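PDB 3ZMR: xyloglucan-specific endo-beta-1,4-glucanase BoGH5A from Bacteroides ovatus, which cleaves the beta-1,4-glucan backbone of xyloglucan internally, with retention of the anomeric configuration, releasing xyloglucan oligosaccharides in the gut bacterium's xyloglucan degradation pathway. Local coordinates for residues A[351-359]-A[364-374]. Sequence-based numbering, arbitrary orientation.
Sequences NFKSQWGAA and DVSATGQEGDI. With EDO (1,2-ethanediol), chain F.
In the loop between helix 341-344 and helix 371-379 of the GH5 (beta/alpha)8 barrel, Trp356 and its neighbours pair with the start of the latter helix, away from the substrate cleft. The Trp356 indole lies against residues 369-374, CG anti to its own backbone N (chi1 178°), which brings NE1 2.8 Å from Gly369 O, an acceptor lying in the ring plane. Over one indole face sits Gln370 OE1; this N-cap residue, its chain folded at chi2, also takes Gly357 N at 2.9 Å from OE1, while its NE2 points back to Thr368 O. Glu371 OE2 uses its syn lone pair for Ala358 N (2.9 Å), and Ile374 CD1 packs on Trp356 CZ2 at 3.6 Å. Tyr419, edge-to-face, and Phe343 add aromatic neighbours.

At the other end Asp364 and Gln355 exchange bonds: Gln355 N gives to Asp364 O, and Asp364 N to Gln355 OE1 (2.8 Å). Asp364 OD2 receives Ser354 N almost straight (173°), from above the carboxylate plane, whereas OD1 and Lys353 NZ form a long salt bridge (3.9 Å), with a water bridging the two. In four of the six direct hydrogen bonds a side-chain oxygen takes a backbone N-H, and Trp356 NE1 reverses the roles, holding the irregular loop's shape without regular sheet pairing.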
loop_
_atom_site.group_PDB
_atom_site.type_symbol
_atom_site.label_atom_id
_atom_site.label_comp_id
_atom_site.label_asym_id
_atom_site.label_seq_id
_atom_site.Cartn_x
_atom_site.Cartn_y
_atom_site.Cartn_z
ATOM N N ASN A 351 16.124 25.267 1.670
ATOM C CA ASN A 351 15.559 26.390 0.936
ATOM C C ASN A 351 14.061 26.254 0.752
ATOM O O ASN A 351 13.563 26.149 -0.374
ATOM C CB ASN A 351 16.227 26.503 -0.446
ATOM C CG ASN A 351 15.801 27.749 -1.192
ATOM O OD1 ASN A 351 15.627 28.813 -0.586
ATOM N ND2 ASN A 351 15.645 27.638 -2.516
ATOM N N PHE A 352 13.326 26.271 1.869
ATOM C CA PHE A 352 11.877 25.991 1.806
ATOM C C PHE A 352 11.090 27.163 1.218
ATOM O O PHE A 352 11.564 28.316 1.188
ATOM C CB PHE A 352 11.298 25.618 3.179
ATOM C CG PHE A 352 11.407 26.718 4.202
ATOM C CD1 PHE A 352 10.430 27.713 4.283
ATOM C CD2 PHE A 352 12.479 26.765 5.071
ATOM C CE1 PHE A 352 10.547 28.734 5.209
ATOM C CE2 PHE A 352 12.587 27.779 6.016
ATOM C CZ PHE A 352 11.628 28.775 6.065
ATOM N N LYS A 353 9.883 26.864 0.757
ATOM C CA LYS A 353 8.937 27.867 0.312
ATOM C C LYS A 353 7.843 27.949 1.363
ATOM O O LYS A 353 7.292 26.919 1.761
ATOM C CB LYS A 353 8.366 27.514 -1.042
ATOM C CG LYS A 353 9.398 27.353 -2.142
ATOM C CD LYS A 353 10.139 28.643 -2.435
ATOM C CE LYS A 353 11.070 28.499 -3.630
ATOM N NZ LYS A 353 11.884 29.730 -3.775
ATOM N N SER A 354 7.546 29.152 1.841
ATOM C CA SER A 354 6.595 29.344 2.924
ATOM C C SER A 354 5.144 29.512 2.449
ATOM O O SER A 354 4.219 29.471 3.268
ATOM C CB SER A 354 6.981 30.562 3.802
ATOM O OG SER A 354 6.963 31.737 3.015
ATOM N N GLN A 355 4.966 29.782 1.143
ATOM C CA GLN A 355 3.672 30.126 0.580
ATOM C C GLN A 355 3.262 29.104 -0.478
ATOM O O GLN A 355 4.093 28.355 -1.006
ATOM C CB GLN A 355 3.707 31.505 -0.073
ATOM C CG GLN A 355 3.985 32.589 0.963
ATOM C CD GLN A 355 4.215 33.961 0.353
ATOM O OE1 GLN A 355 4.217 34.139 -0.871
ATOM N NE2 GLN A 355 4.435 34.938 1.209
ATOM N N TRP A 356 1.969 29.104 -0.759
ATOM C CA TRP A 356 1.366 28.167 -1.721
ATOM C C TRP A 356 0.081 28.750 -2.304
ATOM O O TRP A 356 -0.717 29.347 -1.585
ATOM C CB TRP A 356 1.037 26.816 -1.012
ATOM C CG TRP A 356 0.385 25.877 -1.990
ATOM C CD1 TRP A 356 1.036 25.009 -2.860
ATOM C CD2 TRP A 356 -1.018 25.787 -2.322
ATOM N NE1 TRP A 356 0.126 24.391 -3.684
ATOM C CE2 TRP A 356 -1.140 24.837 -3.382
ATOM C CE3 TRP A 356 -2.184 26.408 -1.832
ATOM C CZ2 TRP A 356 -2.377 24.547 -3.988
ATOM C CZ3 TRP A 356 -3.403 26.095 -2.418
ATOM C CH2 TRP A 356 -3.492 25.143 -3.474
ATOM N N GLY A 357 -0.128 28.543 -3.604
ATOM C CA GLY A 357 -1.442 28.703 -4.205
ATOM C C GLY A 357 -1.661 30.025 -4.926
ATOM O O GLY A 357 -0.840 30.935 -4.875
ATOM N N ALA A 358 -2.802 30.105 -5.589
ATOM C CA ALA A 358 -3.148 31.252 -6.473
ATOM C C ALA A 358 -3.072 32.601 -5.752
ATOM O O ALA A 358 -2.600 33.577 -6.328
ATOM C CB ALA A 358 -4.526 31.056 -7.089
ATOM N N ALA A 359 -3.492 32.619 -4.485
ATOM C CA ALA A 359 -3.495 33.849 -3.671
ATOM C C ALA A 359 -2.096 34.446 -3.503
ATOM O O ALA A 359 -1.955 35.654 -3.255
ATOM C CB ALA A 359 -4.126 33.589 -2.312
ATOM N N ASP A 364 6.463 33.783 -2.528
ATOM C CA ASP A 364 7.407 32.740 -2.096
ATOM C C ASP A 364 6.817 31.363 -2.308
ATOM O O ASP A 364 6.756 30.527 -1.365
ATOM C CB ASP A 364 7.862 32.944 -0.643
ATOM C CG ASP A 364 9.019 31.999 -0.249
ATOM O OD1 ASP A 364 9.969 31.831 -1.064
ATOM O OD2 ASP A 364 8.958 31.404 0.856
ATOM N N VAL A 365 6.388 31.130 -3.562
ATOM C CA VAL A 365 5.741 29.874 -3.917
ATOM C C VAL A 365 6.674 28.941 -4.668
ATOM O O VAL A 365 7.651 29.349 -5.335
ATOM C CB VAL A 365 4.410 30.030 -4.706
ATOM C CG1 VAL A 365 3.358 30.819 -3.923
ATOM C CG2 VAL A 365 4.614 30.661 -6.079
ATOM N N SER A 366 6.313 27.668 -4.599
ATOM C CA SER A 366 7.059 26.631 -5.305
ATOM C C SER A 366 6.865 26.734 -6.831
ATOM O O SER A 366 5.842 27.231 -7.286
ATOM C CB SER A 366 6.589 25.243 -4.860
ATOM O OG SER A 366 6.653 25.133 -3.449
ATOM N N ALA A 367 7.840 26.212 -7.587
ATOM C CA ALA A 367 7.775 26.140 -9.072
ATOM C C ALA A 367 6.861 25.041 -9.606
ATOM O O ALA A 367 6.533 25.008 -10.795
ATOM C CB ALA A 367 9.179 25.952 -9.656
ATOM N N THR A 368 6.484 24.133 -8.715
ATOM C CA THR A 368 5.623 22.987 -9.030
ATOM C C THR A 368 4.584 22.867 -7.920
ATOM O O THR A 368 4.623 23.590 -6.935
ATOM C CB THR A 368 6.420 21.668 -9.077
ATOM O OG1 THR A 368 6.961 21.371 -7.791
ATOM C CG2 THR A 368 7.557 21.737 -10.104
ATOM N N GLY A 369 3.670 21.927 -8.091
ATOM C CA GLY A 369 2.726 21.556 -7.057
ATOM C C GLY A 369 1.698 22.594 -6.679
ATOM O O GLY A 369 1.129 22.532 -5.588
ATOM N N GLN A 370 1.434 23.534 -7.596
ATOM C CA GLN A 370 0.342 24.453 -7.419
ATOM C C GLN A 370 -0.942 23.732 -7.888
ATOM O O GLN A 370 -0.914 22.508 -8.143
ATOM C CB GLN A 370 0.615 25.793 -8.141
ATOM C CG GLN A 370 1.971 26.404 -7.767
ATOM C CD GLN A 370 2.147 26.641 -6.279
ATOM O OE1 GLN A 370 1.525 27.523 -5.708
ATOM N NE2 GLN A 370 2.949 25.797 -5.638
ATOM N N GLU A 371 -2.056 24.443 -7.935
ATOM C CA GLU A 371 -3.379 23.844 -8.138
ATOM C C GLU A 371 -3.461 22.887 -9.330
ATOM O O GLU A 371 -3.989 21.766 -9.210
ATOM C CB GLU A 371 -4.473 24.933 -8.250
ATOM C CG GLU A 371 -4.804 25.692 -6.957
ATOM C CD GLU A 371 -3.942 26.916 -6.701
ATOM O OE1 GLU A 371 -2.835 27.043 -7.278
ATOM O OE2 GLU A 371 -4.398 27.757 -5.905
ATOM N N GLY A 372 -2.977 23.318 -10.478
ATOM C CA GLY A 372 -3.085 22.484 -11.655
ATOM C C GLY A 372 -2.281 21.184 -11.513
ATOM O O GLY A 372 -2.718 20.116 -11.926
ATOM N N ASP A 373 -1.084 21.279 -10.951
ATOM C CA ASP A 373 -0.238 20.103 -10.740
ATOM C C ASP A 373 -0.871 19.101 -9.762
ATOM O O ASP A 373 -0.823 17.888 -9.989
ATOM C CB ASP A 373 1.161 20.486 -10.227
ATOM C CG ASP A 373 2.092 21.010 -11.317
ATOM O OD1 ASP A 373 1.693 21.145 -12.506
ATOM O OD2 ASP A 373 3.260 21.317 -10.950
ATOM N N ILE A 374 -1.469 19.617 -8.703
ATOM C CA ILE A 374 -2.134 18.778 -7.706
ATOM C C ILE A 374 -3.315 18.060 -8.365
ATOM O O ILE A 374 -3.479 16.838 -8.206
ATOM C CB ILE A 374 -2.615 19.587 -6.481
ATOM C CG1 ILE A 374 -1.406 20.147 -5.728
ATOM C CG2 ILE A 374 -3.480 18.726 -5.585
ATOM C CD1 ILE A 374 -1.803 21.070 -4.605
HETATM C C1 EDO F . 9.601 33.011 4.915
HETATM O O1 EDO F . 9.483 32.965 3.483
HETATM C C2 EDO F . 10.390 34.251 5.344
HETATM O O2 EDO F . 11.726 34.118 4.852
HETATM O O HOH W 1 12.621 30.298 -0.480
HETATM O O HOH W 2 9.936 31.643 -4.313
HETATM O O HOH W 3 4.250 26.372 -2.933
HETATM O O HOH W 4 0.866 29.875 -6.960
#